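Side-chain contact in guanylate kinase (Stenotrophomonas maltophilia, PDB 6WCT), which catalyses the ATP-dependent phosphorylation of GMP to GDP, a step thought to be essential for recycling GMP and, indirectly, cGMP: residues Gly63-Asn66 and Gly67-Tyr70. Numbering follows the deposited sequence.
Sequences GEVN and GQHY. With 5GP (guanosine-5'-monophosphate), chain E.
The imidazole of His69 turns back on the chain before it and takes the amide hydrogen of Val65: Val65 N to His69 ND1 is 2.9 Å and the N-H points almost straight at the ring nitrogen, though from 20° outside the ring plane. With CG beside its own backbone N (chi1 -52°), the ring reaches Val65, and histidine suits the place because it can offer an unprotonated nitrogen. The carbonyl O of Val65 accepts twice, from His69 N nearly in line with C=O and from Gln68 N, 3.1 Å away, above the carbonyl plane. The bond from Gln68 closes a type II beta turn, Val65 to Gln68, whose third position commonly goes to glycine; Gly67, at phi 91°, fills it. The extended Gln68 side chain crosses branched Val65, Gln68 OE1 lying 3.6 Å from Val65 CB, while Gln68 CG sits above one face of the His69 ring, off-centre toward the rim. The turn belongs to the loop between strands 55-56 and 71-72 in the GMP-binding part of the kinase. Tyr70 OH donates a very short bond, 2.5 Å, to O1P of GMP. Glu64 OE2 forms a salt bridge with Arg58, another nucleotide-binding residue, and Glu64 OE1 accepts from Arg61 N; Asn66 OD1 accepts from Phe72 N, tying the turn to strand 71-72.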
ATOM      1  N   GLY A  63     -12.172 -26.607  19.629  1.00 61.92           N
ATOM      2  CA  GLY A  63     -12.614 -25.244  19.459  1.00 60.90           C
ATOM      3  C   GLY A  63     -13.034 -24.901  18.050  1.00 61.31           C
ATOM      4  O   GLY A  63     -13.697 -23.878  17.844  1.00 63.37           O
ATOM      5  N   GLU A  64     -12.638 -25.708  17.073  1.00 63.36           N
ATOM      6  CA  GLU A  64     -13.021 -25.488  15.687  1.00 53.87           C
ATOM      7  C   GLU A  64     -14.446 -25.965  15.424  1.00 44.22           C
ATOM      8  O   GLU A  64     -14.910 -26.955  15.992  1.00 48.37           O
ATOM      9  CB  GLU A  64     -12.028 -26.186  14.768  1.00 52.56           C
ATOM     10  CG  GLU A  64     -10.722 -25.415  14.622  1.00 51.02           C
ATOM     11  CD  GLU A  64      -9.718 -26.149  13.780  1.00 46.67           C
ATOM     12  OE1 GLU A  64      -9.909 -27.367  13.586  1.00 49.52           O
ATOM     13  OE2 GLU A  64      -8.756 -25.520  13.300  1.00 49.80           O
ATOM     14  N   VAL A  65     -15.140 -25.232  14.559  1.00 45.90           N
ATOM     15  CA  VAL A  65     -16.520 -25.515  14.171  1.00 44.20           C
ATOM     16  C   VAL A  65     -16.540 -25.792  12.678  1.00 39.53           C
ATOM     17  O   VAL A  65     -16.064 -24.973  11.877  1.00 37.12           O
ATOM     18  CB  VAL A  65     -17.469 -24.363  14.530  1.00 50.51           C
ATOM     19  CG1 VAL A  65     -18.898 -24.688  14.089  1.00 46.40           C
ATOM     20  CG2 VAL A  65     -17.419 -24.097  16.028  1.00 53.49           C
ATOM     21  N   ASN A  66     -17.052 -26.950  12.303  1.00 39.10           N
ATOM     22  CA  ASN A  66     -17.165 -27.272  10.891  1.00 38.09           C
ATOM     23  C   ASN A  66     -18.193 -26.349  10.243  1.00 40.81           C
ATOM     24  O   ASN A  66     -19.291 -26.162  10.770  1.00 40.43           O
ATOM     25  CB  ASN A  66     -17.537 -28.739  10.737  1.00 39.18           C
ATOM     26  CG  ASN A  66     -17.447 -29.210   9.321  1.00 41.04           C
ATOM     27  OD1 ASN A  66     -17.046 -28.460   8.434  1.00 39.22           O
ATOM     28  ND2 ASN A  66     -17.758 -30.480   9.103  1.00 45.97           N
ATOM     29  N   GLY A  67     -17.830 -25.755   9.107  1.00 44.16           N
ATOM     30  CA  GLY A  67     -18.664 -24.760   8.454  1.00 39.64           C
ATOM     31  C   GLY A  67     -18.372 -23.333   8.878  1.00 42.94           C
ATOM     32  O   GLY A  67     -18.920 -22.397   8.280  1.00 39.16           O
ATOM     33  N   GLN A  68     -17.530 -23.143   9.896  1.00 47.67           N
ATOM     34  CA  GLN A  68     -17.119 -21.821  10.362  1.00 42.85           C
ATOM     35  C   GLN A  68     -15.638 -21.571  10.100  1.00 40.81           C
ATOM     36  O   GLN A  68     -15.286 -20.671   9.341  1.00 44.81           O
ATOM     37  CB  GLN A  68     -17.469 -21.669  11.847  1.00 46.71           C
ATOM     38  CG  GLN A  68     -17.008 -20.367  12.460  1.00 53.09           C
ATOM     39  CD  GLN A  68     -17.420 -20.222  13.911  1.00 58.46           C
ATOM     40  OE1 GLN A  68     -18.349 -20.889  14.384  1.00 63.45           O
ATOM     41  NE2 GLN A  68     -16.727 -19.353  14.628  1.00 51.38           N
ATOM     42  N   HIS A  69     -14.737 -22.314  10.747  1.00 39.76           N
ATOM     43  CA  HIS A  69     -13.310 -22.107  10.502  1.00 38.48           C
ATOM     44  C   HIS A  69     -12.846 -22.769   9.217  1.00 38.85           C
ATOM     45  O   HIS A  69     -11.950 -22.240   8.539  1.00 40.27           O
ATOM     46  CB  HIS A  69     -12.494 -22.623  11.689  1.00 46.96           C
ATOM     47  CG  HIS A  69     -12.960 -22.084  13.006  1.00 54.58           C
ATOM     48  ND1 HIS A  69     -13.974 -22.669  13.734  1.00 53.35           N
ATOM     49  CD2 HIS A  69     -12.587 -20.981  13.698  1.00 56.66           C
ATOM     50  CE1 HIS A  69     -14.184 -21.967  14.833  1.00 59.30           C
ATOM     51  NE2 HIS A  69     -13.360 -20.935  14.834  1.00 57.80           N
ATOM     52  N   TYR A  70     -13.444 -23.908   8.873  1.00 33.38           N
ATOM     53  CA  TYR A  70     -13.131 -24.651   7.662  1.00 34.27           C
ATOM     54  C   TYR A  70     -14.369 -25.437   7.275  1.00 34.48           C
ATOM     55  O   TYR A  70     -15.223 -25.729   8.112  1.00 39.23           O
ATOM     56  CB  TYR A  70     -11.961 -25.646   7.861  1.00 30.35           C
ATOM     57  CG  TYR A  70     -10.558 -25.076   7.944  1.00 29.54           C
ATOM     58  CD1 TYR A  70      -9.823 -24.845   6.801  1.00 30.99           C
ATOM     59  CD2 TYR A  70      -9.974 -24.757   9.170  1.00 35.57           C
ATOM     60  CE1 TYR A  70      -8.520 -24.333   6.861  1.00 29.42           C
ATOM     61  CE2 TYR A  70      -8.672 -24.229   9.246  1.00 28.67           C
ATOM     62  CZ  TYR A  70      -7.961 -24.022   8.071  1.00 38.40           C
ATOM     63  OH  TYR A  70      -6.682 -23.521   8.078  1.00 37.72           O
TER
HETATM   64  P   5GP E 301      -4.053 -24.629   9.988  1.00 45.26           P
HETATM   65  O1P 5GP E 301      -5.463 -24.115  10.145  1.00 47.58           O
HETATM   66  O2P 5GP E 301      -3.179 -24.516  11.236  1.00 42.03           O
HETATM   67  O3P 5GP E 301      -3.952 -26.031   9.440  1.00 37.46           O
HETATM   68  O5' 5GP E 301      -3.365 -23.768   8.863  1.00 45.44           O
HETATM   69  C5' 5GP E 301      -2.202 -24.235   8.210  1.00 35.42           C
HETATM   70  C4' 5GP E 301      -1.886 -23.361   7.035  1.00 37.04           C
HETATM   71  O4' 5GP E 301      -2.790 -23.689   5.947  1.00 34.54           O
HETATM   72  C3' 5GP E 301      -2.070 -21.854   7.298  1.00 39.14           C
HETATM   73  O3' 5GP E 301      -0.994 -21.124   6.723  1.00 41.08           O
HETATM   74  C2' 5GP E 301      -3.332 -21.519   6.518  1.00 34.27           C
HETATM   75  O2' 5GP E 301      -3.416 -20.184   6.072  1.00 35.85           O
HETATM   76  C1' 5GP E 301      -3.222 -22.493   5.362  1.00 33.24           C
HETATM   77  N9  5GP E 301      -4.476 -22.715   4.661  1.00 40.19           N
HETATM   78  C8  5GP E 301      -5.735 -22.527   5.168  1.00 42.51           C
HETATM   79  N7  5GP E 301      -6.672 -22.604   4.261  1.00 41.96           N
HETATM   80  C5  5GP E 301      -5.988 -22.874   3.086  1.00 40.98           C
HETATM   81  C6  5GP E 301      -6.453 -23.012   1.766  1.00 41.09           C
HETATM   82  O6  5GP E 301      -7.619 -22.917   1.388  1.00 42.84           O
HETATM   83  N1  5GP E 301      -5.423 -23.229   0.866  1.00 43.21           N
HETATM   84  C2  5GP E 301      -4.093 -23.302   1.197  1.00 48.14           C
HETATM   85  N2  5GP E 301      -3.222 -23.491   0.197  1.00 42.17           N
HETATM   86  N3  5GP E 301      -3.645 -23.174   2.442  1.00 40.25           N
HETATM   87  C4  5GP E 301      -4.634 -22.958   3.325  1.00 38.75           C